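Local coordinates for protein C alpha-dehydrogenase (Sphingobium sp. SYK-6, PDB 4YAG) that binds NADH and, as a short-chain dehydrogenase/reductase of the lignin beta-aryl ether cleavage pathway, probably uses this cofactor to oxidise its alcohol substrate, at residues Pro188-Ser193 against Asp226-Pro231; Thr142-Gly147 against Ala156-Ala161; Gly5-Ile10 against Arg31-Asp36. All blocks are in the same frame, centred on the assembly; numbering follows the deposited sequence.

Contact 1 of 3, residues Pro188-Ser193 against Asp226-Pro231; sequences PGPIKS and DNWMEP. With NAI (1,4-dihydronicotinamide adenine dinucleotide), chain C.
At the nicotinamide end of the NADH pocket, the loop that follows strand 181-187 is tied by Ile-191 to Met-229 through a single backbone bridge. The pairing straddles Ile-191: Met-229 N donates to Pro-190 O over 3.1 Å, almost straight at 173°, and Lys-192 N returns a bond of 2.8 Å to Met-229 O. Side chains close in around it. Pro-190 CB sits over one face of the Trp-228 indole, 3.6 Å from the centroid of the five-membered ring, as a CH-pi contact. Ile-191 CD1 packs on Met-229 CB, the two side chains pointing the same way, while its CG2 branch rests near Pro-231. Lys-192 runs extended beyond CG past Trp-228 CB, and its NZ makes a salt bridge of 2.9 Å to Glu-230 OE2, met from above the carboxylate plane. With an alanine here, the Glu-230 carboxylate would probably be left without its cation, and the CB of Trp-228 without the methylene chain that runs past it. The N-H and C=O of Ile-191 itself stay turned to the cofactor: N donates to NAI O7N at 3.0 Å, and Ile-191 O accepts from NAI N7N at 3.0 Å. Ser-193 OG adds a bond of 2.7 Å to the phosphate oxygen NAI O2N. Gripped at both its oxygen and its nitrogen, the carboxamide is fixed in its rotation, and the 226-231 loop backs the strip that grips it.

Contact 2 of 3, residues Thr142-Gly147 against Ala156-Ala161; sequences TASLAG and AIYATA. With NAI (1,4-dihydronicotinamide adenine dinucleotide), chain C.
Tyr-158 carries CG anti to its own N (chi1 -169°), and Ser-144 likewise swings OG away from its amide nitrogen (chi1 175°); these two torsions bring the serine hydroxyl and the phenol ring together beside the nicotinamide and its ribose. Ser-144 OG lies at the ring edge, near its plane, 3.8 Å from Tyr-158 CE2. Next to it Ala-146 CB meets the same edge in the ring plane, 3.9 Å from Tyr-158 CE2. Further along the helix, the methyl of Ala-159 abuts the backbone, CB standing 3.4 Å from Ala-146 O. An ST turn fixes the serine: its OG accepts from Ala-146 N at 2.9 Å, which orients the hydroxyl while it also lies 3.4 Å from NAI C5N. At its far end the tyrosine shares a hydrogen bond of 2.8 Å between OH and NAI O2D of the ribose. Tyr-158 and Lys-162 fit the YxxxK signature of short-chain dehydrogenases, and Ser-144 takes the place of the serine that usually completes their active site, consistent with a catalytic role here. Lys-162 NZ also bonds to Thr-142 O, linking helix 156-177 to the end of strand 137-142. The loop leaves that strand and folds against the first turns of the helix; helix 105-133 reaches the tyrosine through Asn-115, and Ala-159 and Thr-160 pack on Thr-167 and Leu-168 of the second subunit.

Contact 3 of 3, residues Gly5-Ile10 against Arg31-Asp36; sequences GTTAFI and RLVLAD. With NAI (1,4-dihydronicotinamide adenine dinucleotide), chain C.
Thr-6 starts the pairing of two neighbouring parallel strands by accepting at O from Arg-31 N, 2.8 Å away. Thr-7 shares its side of the sheet with Arg-31 and Val-33; its hydroxyl turns to Met-82 O, and its CA lies 3.3 Å from Arg-31 O. Ala-8 straddles Leu-32, taking Arg-31 O with its N and giving its O to Val-33 N, each bond 2.8 Å long. On the same side as Thr-7, Phe-9 throws its ring out anti to the backbone N (chi1 -179°), which lays it across Val-33 and Ala-35. Phe-9 CD2 meets Val-33 CG1 at 3.5 Å, and its CZ comes equally near Ala-35 CB; Phe-126 meets the ring from outside the pair. Ile-10 faces the other side with Ala-8, its CD1 set against the CD2 methyls of Leu-32, 4.0 Å off, and Leu-34. Ile-10 also continues the ladder around Leu-34, donating from N to Val-33 O and accepting at O from Ala-35 N at 3.0 Å, the latter tilted 34° from the carbonyl plane. This is the first beta-alpha-beta unit of the Rossmann fold, the crossover being helix 16-27. Its second strand delivers Asp-36, whose OD1 and OD2 each accept from an adenosine ribose hydroxyl, NAI O2B and O3B. Such a two-pronged carboxylate would probably repel a 2'-phosphate, consistent with a preference for NAD(H).

Along the chain contact 3 closes first, then contact 2, then contact 1. Contact 3 lies within the parallel Rossmann sheet; contact 2 joins the end of strand 137-142 and its loop to helix 156-177, and contact 1 joins the loop after strand 181-187 to the one leading into helix 231-244. Contacts 2 and 3 lie on opposite sides of the chain's centre, their own centres about 25 Å apart; contact 1 is centred about 16 Å from contact 2 and 22 Å from contact 3. Contacts 1 and 2 touch, Leu-145 N lying 3.1 Å from Pro-188 O in a probable hydrogen bond. Contact 3 meets neither; the extended NADH joins them instead: adenosine ribose at contact 3, nicotinamide end between the other two.

Contact 1 of 3, residues Pro188-Ser193 against Asp226-Pro231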
loop_
_atom_site.group_PDB
_atom_site.type_symbol
_atom_site.label_atom_id
_atom_site.label_comp_id
_atom_site.label_asym_id
_atom_site.label_seq_id
_atom_site.Cartn_x
_atom_site.Cartn_y
_atom_site.Cartn_z
ATOM N N PRO A 188 -13.034 -7.990 -6.120
ATOM C CA PRO A 188 -14.118 -7.947 -7.088
ATOM C C PRO A 188 -13.776 -7.288 -8.417
ATOM O O PRO A 188 -12.897 -6.419 -8.517
ATOM C CB PRO A 188 -15.196 -7.106 -6.380
ATOM C CG PRO A 188 -14.819 -7.090 -4.925
ATOM C CD PRO A 188 -13.307 -7.138 -4.952
ATOM N N GLY A 189 -14.541 -7.704 -9.423
ATOM C CA GLY A 189 -14.780 -6.957 -10.637
ATOM C C GLY A 189 -16.024 -6.107 -10.436
ATOM O O GLY A 189 -16.365 -5.767 -9.314
ATOM N N PRO A 190 -16.708 -5.759 -11.521
ATOM C CA PRO A 190 -17.853 -4.830 -11.407
ATOM C C PRO A 190 -19.080 -5.408 -10.702
ATOM O O PRO A 190 -19.697 -6.353 -11.196
ATOM C CB PRO A 190 -18.172 -4.489 -12.861
ATOM C CG PRO A 190 -16.995 -4.939 -13.660
ATOM C CD PRO A 190 -16.377 -6.078 -12.918
ATOM N N ILE A 191 -19.407 -4.834 -9.541
ATOM C CA ILE A 191 -20.563 -5.231 -8.745
ATOM C C ILE A 191 -21.500 -4.036 -8.622
ATOM O O ILE A 191 -21.052 -2.904 -8.407
ATOM C CB ILE A 191 -20.160 -5.656 -7.321
ATOM C CG1 ILE A 191 -18.904 -6.548 -7.323
ATOM C CG2 ILE A 191 -21.337 -6.316 -6.582
ATOM C CD1 ILE A 191 -19.057 -7.809 -8.099
ATOM N N LYS A 192 -22.796 -4.289 -8.749
ATOM C CA LYS A 192 -23.793 -3.240 -8.522
ATOM C C LYS A 192 -23.678 -2.712 -7.100
ATOM O O LYS A 192 -23.742 -3.466 -6.142
ATOM C CB LYS A 192 -25.210 -3.769 -8.730
ATOM C CG LYS A 192 -25.524 -4.203 -10.133
ATOM C CD LYS A 192 -26.987 -4.630 -10.248
ATOM C CE LYS A 192 -27.313 -5.162 -11.631
ATOM N NZ LYS A 192 -28.651 -5.809 -11.670
ATOM N N SER A 193 -23.520 -1.406 -6.964
ATOM C CA SER A 193 -23.338 -0.797 -5.658
ATOM C C SER A 193 -23.584 0.698 -5.740
ATOM O O SER A 193 -24.021 1.201 -6.773
ATOM C CB SER A 193 -21.940 -1.063 -5.118
ATOM O OG SER A 193 -20.989 -0.176 -5.708
ATOM N N ASP A 226 -26.740 -2.849 -15.756
ATOM C CA ASP A 226 -27.591 -3.995 -15.433
ATOM C C ASP A 226 -26.840 -5.329 -15.391
ATOM O O ASP A 226 -27.287 -6.269 -14.728
ATOM C CB ASP A 226 -28.750 -4.096 -16.428
ATOM C CG ASP A 226 -29.798 -3.032 -16.208
ATOM O OD1 ASP A 226 -29.835 -2.453 -15.099
ATOM O OD2 ASP A 226 -30.592 -2.782 -17.143
ATOM N N ASN A 227 -25.701 -5.410 -16.076
ATOM C CA ASN A 227 -24.957 -6.667 -16.165
ATOM C C ASN A 227 -23.839 -6.787 -15.135
ATOM O O ASN A 227 -23.053 -7.735 -15.165
ATOM C CB ASN A 227 -24.373 -6.847 -17.571
ATOM C CG ASN A 227 -23.403 -5.745 -17.945
ATOM O OD1 ASN A 227 -23.387 -4.693 -17.328
ATOM N ND2 ASN A 227 -22.597 -5.981 -18.973
ATOM N N TRP A 228 -23.745 -5.816 -14.235
ATOM C CA TRP A 228 -22.818 -5.956 -13.127
ATOM C C TRP A 228 -23.401 -6.984 -12.175
ATOM O O TRP A 228 -24.601 -7.247 -12.161
ATOM C CB TRP A 228 -22.563 -4.627 -12.422
ATOM C CG TRP A 228 -21.823 -3.643 -13.263
ATOM C CD1 TRP A 228 -21.234 -3.875 -14.477
ATOM C CD2 TRP A 228 -21.601 -2.258 -12.969
ATOM N NE1 TRP A 228 -20.660 -2.722 -14.951
ATOM C CE2 TRP A 228 -20.875 -1.714 -14.046
ATOM C CE3 TRP A 228 -21.964 -1.422 -11.908
ATOM C CZ2 TRP A 228 -20.495 -0.373 -14.089
ATOM C CZ3 TRP A 228 -21.583 -0.092 -11.951
ATOM C CH2 TRP A 228 -20.859 0.420 -13.035
ATOM N N MET A 229 -22.531 -7.572 -11.370
ATOM C CA MET A 229 -22.928 -8.674 -10.522
ATOM C C MET A 229 -23.742 -8.163 -9.324
ATOM O O MET A 229 -23.558 -7.032 -8.867
ATOM C CB MET A 229 -21.669 -9.425 -10.079
ATOM C CG MET A 229 -21.927 -10.595 -9.128
ATOM S SD MET A 229 -20.405 -11.489 -8.781
ATOM C CE MET A 229 -20.208 -12.406 -10.309
ATOM N N GLU A 230 -24.637 -8.998 -8.822
ATOM C CA GLU A 230 -25.420 -8.651 -7.647
ATOM C C GLU A 230 -24.595 -8.843 -6.396
ATOM O O GLU A 230 -23.885 -9.836 -6.273
ATOM C CB GLU A 230 -26.632 -9.560 -7.554
ATOM C CG GLU A 230 -27.690 -9.292 -8.594
ATOM C CD GLU A 230 -28.373 -7.955 -8.381
ATOM O OE1 GLU A 230 -28.296 -7.405 -7.253
ATOM O OE2 GLU A 230 -28.971 -7.449 -9.347
ATOM N N PRO A 231 -24.690 -7.906 -5.444
ATOM C CA PRO A 231 -24.000 -8.097 -4.170
ATOM C C PRO A 231 -24.301 -9.429 -3.474
ATOM O O PRO A 231 -23.389 -9.958 -2.831
ATOM C CB PRO A 231 -24.476 -6.901 -3.345
ATOM C CG PRO A 231 -24.700 -5.844 -4.354
ATOM C CD PRO A 231 -25.227 -6.537 -5.578
HETATM P PA NAI C . -20.858 1.152 -1.681
HETATM O O1A NAI C . -20.570 2.627 -1.669
HETATM O O2A NAI C . -22.218 0.722 -2.195
HETATM O O5B NAI C . -20.652 0.545 -0.245
HETATM C C5B NAI C . -19.617 1.020 0.565
HETATM C C4B NAI C . -20.187 1.496 1.841
HETATM O O4B NAI C . -19.015 1.837 2.651
HETATM C C3B NAI C . -21.060 2.669 1.774
HETATM O O3B NAI C . -22.319 2.453 2.444
HETATM C C2B NAI C . -20.284 3.742 2.364
HETATM O O2B NAI C . -21.078 4.755 2.999
HETATM C C1B NAI C . -19.357 3.078 3.279
HETATM N N9A NAI C . -18.174 3.845 3.570
HETATM C C8A NAI C . -17.404 4.594 2.705
HETATM N N7A NAI C . -16.417 5.205 3.374
HETATM C C5A NAI C . -16.505 4.860 4.698
HETATM C C6A NAI C . -15.795 5.160 5.862
HETATM N N6A NAI C . -14.731 6.071 5.813
HETATM N N1A NAI C . -16.172 4.618 7.049
HETATM C C2A NAI C . -17.238 3.786 7.109
HETATM N N3A NAI C . -17.958 3.468 6.023
HETATM C C4A NAI C . -17.622 3.989 4.821
HETATM O O3 NAI C . -19.728 0.558 -2.622
HETATM P PN NAI C . -19.161 -0.942 -2.784
HETATM O O1N NAI C . -20.087 -1.992 -2.185
HETATM O O2N NAI C . -18.927 -1.100 -4.266
HETATM O O5D NAI C . -17.772 -0.896 -1.976
HETATM C C5D NAI C . -17.367 -1.949 -1.097
HETATM C C4D NAI C . -15.946 -2.296 -1.352
HETATM O O4D NAI C . -15.870 -3.004 -2.643
HETATM C C3D NAI C . -15.042 -1.146 -1.453
HETATM O O3D NAI C . -13.854 -1.412 -0.680
HETATM C C2D NAI C . -14.717 -1.026 -2.872
HETATM O O2D NAI C . -13.434 -0.417 -3.060
HETATM C C1D NAI C . -14.722 -2.397 -3.348
HETATM N N1N NAI C . -14.895 -2.677 -4.725
HETATM C C2N NAI C . -16.068 -2.454 -5.407
HETATM C C3N NAI C . -16.157 -2.789 -6.748
HETATM C C7N NAI C . -17.417 -2.560 -7.510
HETATM O O7N NAI C . -17.479 -2.717 -8.748
HETATM N N7N NAI C . -18.614 -2.231 -6.740
HETATM C C4N NAI C . -15.091 -3.357 -7.426
HETATM C C5N NAI C . -13.938 -3.626 -6.713
HETATM C C6N NAI C . -13.849 -3.302 -5.383
HETATM O O HOH W 1 -20.590 -8.268 -13.927
#

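Contact 2 of 3, residues Thr142-Gly147 against Ala156-Ala161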
loop_
_atom_site.group_PDB
_atom_site.type_symbol
_atom_site.label_atom_id
_atom_site.label_comp_id
_atom_site.label_asym_id
_atom_site.label_seq_id
_atom_site.Cartn_x
_atom_site.Cartn_y
_atom_site.Cartn_z
ATOM N N THR A 142 -11.907 -6.458 1.741
ATOM C CA THR A 142 -12.282 -6.241 0.351
ATOM C C THR A 142 -11.232 -5.402 -0.341
ATOM O O THR A 142 -11.077 -4.221 -0.037
ATOM C CB THR A 142 -13.627 -5.541 0.211
ATOM O OG1 THR A 142 -14.620 -6.264 0.962
ATOM C CG2 THR A 142 -14.018 -5.484 -1.249
ATOM N N ALA A 143 -10.504 -6.022 -1.256
ATOM C CA ALA A 143 -9.554 -5.281 -2.074
ATOM C C ALA A 143 -10.249 -4.987 -3.411
ATOM O O ALA A 143 -11.335 -4.386 -3.421
ATOM C CB ALA A 143 -8.269 -6.070 -2.234
ATOM N N SER A 144 -9.654 -5.407 -4.528
ATOM C CA SER A 144 -10.212 -5.208 -5.859
ATOM C C SER A 144 -9.314 -5.923 -6.851
ATOM O O SER A 144 -8.121 -6.078 -6.591
ATOM C CB SER A 144 -10.224 -3.731 -6.231
ATOM O OG SER A 144 -10.663 -3.595 -7.578
ATOM N N LEU A 145 -9.856 -6.324 -8.002
ATOM C CA LEU A 145 -8.992 -6.807 -9.066
ATOM C C LEU A 145 -8.116 -5.663 -9.584
ATOM O O LEU A 145 -7.073 -5.900 -10.190
ATOM C CB LEU A 145 -9.798 -7.435 -10.188
ATOM C CG LEU A 145 -10.343 -8.817 -9.845
ATOM C CD1 LEU A 145 -11.359 -9.309 -10.890
ATOM C CD2 LEU A 145 -9.225 -9.819 -9.719
ATOM N N ALA A 146 -8.496 -4.426 -9.289
ATOM C CA ALA A 146 -7.662 -3.269 -9.640
ATOM C C ALA A 146 -6.353 -3.222 -8.843
ATOM O O ALA A 146 -5.450 -2.442 -9.145
ATOM C CB ALA A 146 -8.425 -1.984 -9.452
ATOM N N GLY A 147 -6.251 -4.051 -7.814
ATOM C CA GLY A 147 -5.029 -4.158 -7.051
ATOM C C GLY A 147 -4.085 -5.175 -7.644
ATOM O O GLY A 147 -2.968 -5.322 -7.148
ATOM N N ALA A 156 -4.575 5.634 -9.905
ATOM C CA ALA A 156 -3.366 5.361 -9.132
ATOM C C ALA A 156 -3.619 5.189 -7.641
ATOM O O ALA A 156 -3.079 4.277 -7.018
ATOM C CB ALA A 156 -2.335 6.439 -9.342
ATOM N N ILE A 157 -4.395 6.093 -7.048
ATOM C CA ILE A 157 -4.570 6.067 -5.594
ATOM C C ILE A 157 -5.341 4.805 -5.174
ATOM O O ILE A 157 -5.010 4.141 -4.177
ATOM C CB ILE A 157 -5.267 7.342 -5.111
ATOM C CG1 ILE A 157 -4.431 8.570 -5.473
ATOM C CG2 ILE A 157 -5.488 7.281 -3.596
ATOM C CD1 ILE A 157 -5.105 9.899 -5.181
ATOM N N TYR A 158 -6.367 4.482 -5.951
ATOM C CA TYR A 158 -7.195 3.306 -5.717
ATOM C C TYR A 158 -6.366 2.040 -5.853
ATOM O O TYR A 158 -6.334 1.203 -4.959
ATOM C CB TYR A 158 -8.323 3.262 -6.740
ATOM C CG TYR A 158 -9.387 2.225 -6.437
ATOM C CD1 TYR A 158 -10.302 2.429 -5.415
ATOM C CD2 TYR A 158 -9.495 1.075 -7.186
ATOM C CE1 TYR A 158 -11.305 1.501 -5.150
ATOM C CE2 TYR A 158 -10.495 0.133 -6.918
ATOM C CZ TYR A 158 -11.388 0.357 -5.912
ATOM O OH TYR A 158 -12.376 -0.580 -5.666
ATOM N N ALA A 159 -5.670 1.897 -6.982
ATOM C CA ALA A 159 -4.906 0.682 -7.230
ATOM C C ALA A 159 -3.827 0.438 -6.188
ATOM O O ALA A 159 -3.606 -0.693 -5.761
ATOM C CB ALA A 159 -4.284 0.739 -8.585
ATOM N N THR A 160 -3.125 1.505 -5.825
ATOM C CA THR A 160 -2.029 1.430 -4.872
ATOM C C THR A 160 -2.514 0.883 -3.531
ATOM O O THR A 160 -1.923 -0.006 -2.945
ATOM C CB THR A 160 -1.363 2.822 -4.709
ATOM O OG1 THR A 160 -0.765 3.226 -5.953
ATOM C CG2 THR A 160 -0.291 2.829 -3.638
ATOM N N ALA A 161 -3.632 1.429 -3.045
ATOM C CA ALA A 161 -4.202 0.963 -1.781
ATOM C C ALA A 161 -4.694 -0.462 -1.877
ATOM O O ALA A 161 -4.487 -1.259 -0.964
ATOM C CB ALA A 161 -5.367 1.871 -1.368
HETATM P PA NAI C . -20.858 1.152 -1.681
HETATM O O1A NAI C . -20.570 2.627 -1.669
HETATM O O2A NAI C . -22.218 0.722 -2.195
HETATM O O5B NAI C . -20.652 0.545 -0.245
HETATM C C5B NAI C . -19.617 1.020 0.565
HETATM C C4B NAI C . -20.187 1.496 1.841
HETATM O O4B NAI C . -19.015 1.837 2.651
HETATM C C3B NAI C . -21.060 2.669 1.774
HETATM O O3B NAI C . -22.319 2.453 2.444
HETATM C C2B NAI C . -20.284 3.742 2.364
HETATM O O2B NAI C . -21.078 4.755 2.999
HETATM C C1B NAI C . -19.357 3.078 3.279
HETATM N N9A NAI C . -18.174 3.845 3.570
HETATM C C8A NAI C . -17.404 4.594 2.705
HETATM N N7A NAI C . -16.417 5.205 3.374
HETATM C C5A NAI C . -16.505 4.860 4.698
HETATM C C6A NAI C . -15.795 5.160 5.862
HETATM N N6A NAI C . -14.731 6.071 5.813
HETATM N N1A NAI C . -16.172 4.618 7.049
HETATM C C2A NAI C . -17.238 3.786 7.109
HETATM N N3A NAI C . -17.958 3.468 6.023
HETATM C C4A NAI C . -17.622 3.989 4.821
HETATM O O3 NAI C . -19.728 0.558 -2.622
HETATM P PN NAI C . -19.161 -0.942 -2.784
HETATM O O1N NAI C . -20.087 -1.992 -2.185
HETATM O O2N NAI C . -18.927 -1.100 -4.266
HETATM O O5D NAI C . -17.772 -0.896 -1.976
HETATM C C5D NAI C . -17.367 -1.949 -1.097
HETATM C C4D NAI C . -15.946 -2.296 -1.352
HETATM O O4D NAI C . -15.870 -3.004 -2.643
HETATM C C3D NAI C . -15.042 -1.146 -1.453
HETATM O O3D NAI C . -13.854 -1.412 -0.680
HETATM C C2D NAI C . -14.717 -1.026 -2.872
HETATM O O2D NAI C . -13.434 -0.417 -3.060
HETATM C C1D NAI C . -14.722 -2.397 -3.348
HETATM N N1N NAI C . -14.895 -2.677 -4.725
HETATM C C2N NAI C . -16.068 -2.454 -5.407
HETATM C C3N NAI C . -16.157 -2.789 -6.748
HETATM C C7N NAI C . -17.417 -2.560 -7.510
HETATM O O7N NAI C . -17.479 -2.717 -8.748
HETATM N N7N NAI C . -18.614 -2.231 -6.740
HETATM C C4N NAI C . -15.091 -3.357 -7.426
HETATM C C5N NAI C . -13.938 -3.626 -6.713
HETATM C C6N NAI C . -13.849 -3.302 -5.383
#

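Contact 3 of 3, residues Gly5-Ile10 against Arg31-Asp36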
loop_
_atom_site.group_PDB
_atom_site.type_symbol
_atom_site.label_atom_id
_atom_site.label_comp_id
_atom_site.label_asym_id
_atom_site.label_seq_id
_atom_site.Cartn_x
_atom_site.Cartn_y
_atom_site.Cartn_z
ATOM N N GLY A 5 -24.880 -18.595 14.676
ATOM C CA GLY A 5 -24.756 -18.058 16.023
ATOM C C GLY A 5 -23.626 -17.044 16.204
ATOM O O GLY A 5 -23.547 -16.436 17.267
ATOM N N THR A 6 -22.772 -16.853 15.190
ATOM C CA THR A 6 -21.664 -15.902 15.307
ATOM C C THR A 6 -22.184 -14.495 15.183
ATOM O O THR A 6 -23.350 -14.278 14.825
ATOM C CB THR A 6 -20.595 -16.034 14.196
ATOM O OG1 THR A 6 -21.194 -15.792 12.915
ATOM C CG2 THR A 6 -19.919 -17.398 14.226
ATOM N N THR A 7 -21.314 -13.531 15.484
ATOM C CA THR A 7 -21.585 -12.138 15.152
ATOM C C THR A 7 -20.548 -11.644 14.143
ATOM O O THR A 7 -19.338 -11.887 14.302
ATOM C CB THR A 7 -21.530 -11.252 16.390
ATOM O OG1 THR A 7 -22.594 -11.615 17.283
ATOM C CG2 THR A 7 -21.645 -9.768 16.008
ATOM N N ALA A 8 -21.041 -10.972 13.112
ATOM C CA ALA A 8 -20.201 -10.413 12.053
ATOM C C ALA A 8 -20.255 -8.895 12.121
ATOM O O ALA A 8 -21.345 -8.309 12.141
ATOM C CB ALA A 8 -20.666 -10.902 10.685
ATOM N N PHE A 9 -19.086 -8.262 12.167
ATOM C CA PHE A 9 -18.954 -6.820 12.123
ATOM C C PHE A 9 -18.526 -6.460 10.710
ATOM O O PHE A 9 -17.448 -6.897 10.251
ATOM C CB PHE A 9 -17.900 -6.385 13.134
ATOM C CG PHE A 9 -17.687 -4.887 13.201
ATOM C CD1 PHE A 9 -16.730 -4.273 12.435
ATOM C CD2 PHE A 9 -18.445 -4.111 14.036
ATOM C CE1 PHE A 9 -16.533 -2.907 12.506
ATOM C CE2 PHE A 9 -18.267 -2.736 14.109
ATOM C CZ PHE A 9 -17.311 -2.135 13.356
ATOM N N ILE A 10 -19.357 -5.686 10.016
ATOM C CA ILE A 10 -19.163 -5.412 8.598
ATOM C C ILE A 10 -19.061 -3.922 8.339
ATOM O O ILE A 10 -20.035 -3.178 8.466
ATOM C CB ILE A 10 -20.322 -5.980 7.749
ATOM C CG1 ILE A 10 -20.611 -7.434 8.148
ATOM C CG2 ILE A 10 -20.037 -5.851 6.258
ATOM C CD1 ILE A 10 -21.788 -8.022 7.427
ATOM N N ARG A 31 -25.509 -13.051 13.468
ATOM C CA ARG A 31 -26.023 -11.745 13.831
ATOM C C ARG A 31 -25.071 -10.708 13.290
ATOM O O ARG A 31 -23.890 -10.996 13.077
ATOM C CB ARG A 31 -26.159 -11.592 15.345
ATOM C CG ARG A 31 -27.037 -12.662 15.953
ATOM C CD ARG A 31 -27.234 -12.476 17.449
ATOM N NE ARG A 31 -28.234 -11.446 17.738
ATOM C CZ ARG A 31 -28.211 -10.671 18.820
ATOM N NH1 ARG A 31 -27.249 -10.810 19.721
ATOM N NH2 ARG A 31 -29.152 -9.761 19.015
ATOM N N LEU A 32 -25.571 -9.503 13.071
ATOM C CA LEU A 32 -24.816 -8.487 12.342
ATOM C C LEU A 32 -24.629 -7.186 13.099
ATOM O O LEU A 32 -25.544 -6.698 13.756
ATOM C CB LEU A 32 -25.523 -8.131 11.038
ATOM C CG LEU A 32 -25.862 -9.275 10.089
ATOM C CD1 LEU A 32 -26.698 -8.716 8.946
ATOM C CD2 LEU A 32 -24.602 -9.955 9.605
ATOM N N VAL A 33 -23.445 -6.597 12.927
ATOM C CA VAL A 33 -23.226 -5.202 13.238
ATOM C C VAL A 33 -22.762 -4.549 11.952
ATOM O O VAL A 33 -21.719 -4.935 11.389
ATOM C CB VAL A 33 -22.175 -5.014 14.343
ATOM C CG1 VAL A 33 -21.868 -3.545 14.564
ATOM C CG2 VAL A 33 -22.644 -5.650 15.603
ATOM N N LEU A 34 -23.557 -3.603 11.466
ATOM C CA LEU A 34 -23.231 -2.865 10.249
ATOM C C LEU A 34 -22.658 -1.510 10.651
ATOM O O LEU A 34 -23.300 -0.735 11.353
ATOM C CB LEU A 34 -24.467 -2.681 9.373
ATOM C CG LEU A 34 -25.276 -3.941 9.099
ATOM C CD1 LEU A 34 -26.461 -3.622 8.218
ATOM C CD2 LEU A 34 -24.443 -5.030 8.477
ATOM N N ALA A 35 -21.429 -1.241 10.214
ATOM C CA ALA A 35 -20.732 -0.015 10.537
ATOM C C ALA A 35 -20.547 0.766 9.233
ATOM O O ALA A 35 -20.069 0.242 8.240
ATOM C CB ALA A 35 -19.379 -0.313 11.186
ATOM N N ASP A 36 -20.954 2.019 9.233
ATOM C CA ASP A 36 -20.979 2.798 7.989
ATOM C C ASP A 36 -20.935 4.277 8.321
ATOM O O ASP A 36 -21.473 4.721 9.350
ATOM C CB ASP A 36 -22.260 2.453 7.222
ATOM C CG ASP A 36 -22.153 2.681 5.729
ATOM O OD1 ASP A 36 -22.126 3.860 5.309
ATOM O OD2 ASP A 36 -22.115 1.667 4.979
HETATM P PA NAI C . -20.858 1.152 -1.681
HETATM O O1A NAI C . -20.570 2.627 -1.669
HETATM O O2A NAI C . -22.218 0.722 -2.195
HETATM O O5B NAI C . -20.652 0.545 -0.245
HETATM C C5B NAI C . -19.617 1.020 0.565
HETATM C C4B NAI C . -20.187 1.496 1.841
HETATM O O4B NAI C . -19.015 1.837 2.651
HETATM C C3B NAI C . -21.060 2.669 1.774
HETATM O O3B NAI C . -22.319 2.453 2.444
HETATM C C2B NAI C . -20.284 3.742 2.364
HETATM O O2B NAI C . -21.078 4.755 2.999
HETATM C C1B NAI C . -19.357 3.078 3.279
HETATM N N9A NAI C . -18.174 3.845 3.570
HETATM C C8A NAI C . -17.404 4.594 2.705
HETATM N N7A NAI C . -16.417 5.205 3.374
HETATM C C5A NAI C . -16.505 4.860 4.698
HETATM C C6A NAI C . -15.795 5.160 5.862
HETATM N N6A NAI C . -14.731 6.071 5.813
HETATM N N1A NAI C . -16.172 4.618 7.049
HETATM C C2A NAI C . -17.238 3.786 7.109
HETATM N N3A NAI C . -17.958 3.468 6.023
HETATM C C4A NAI C . -17.622 3.989 4.821
HETATM O O3 NAI C . -19.728 0.558 -2.622
HETATM P PN NAI C . -19.161 -0.942 -2.784
HETATM O O1N NAI C . -20.087 -1.992 -2.185
HETATM O O2N NAI C . -18.927 -1.100 -4.266
HETATM O O5D NAI C . -17.772 -0.896 -1.976
HETATM C C5D NAI C . -17.367 -1.949 -1.097
HETATM C C4D NAI C . -15.946 -2.296 -1.352
HETATM O O4D NAI C . -15.870 -3.004 -2.643
HETATM C C3D NAI C . -15.042 -1.146 -1.453
HETATM O O3D NAI C . -13.854 -1.412 -0.680
HETATM C C2D NAI C . -14.717 -1.026 -2.872
HETATM O O2D NAI C . -13.434 -0.417 -3.060
HETATM C C1D NAI C . -14.722 -2.397 -3.348
HETATM N N1N NAI C . -14.895 -2.677 -4.725
HETATM C C2N NAI C . -16.068 -2.454 -5.407
HETATM C C3N NAI C . -16.157 -2.789 -6.748
HETATM C C7N NAI C . -17.417 -2.560 -7.510
HETATM O O7N NAI C . -17.479 -2.717 -8.748
HETATM N N7N NAI C . -18.614 -2.231 -6.740
HETATM C C4N NAI C . -15.091 -3.357 -7.426
HETATM C C5N NAI C . -13.938 -3.626 -6.713
HETATM C C6N NAI C . -13.849 -3.302 -5.383
#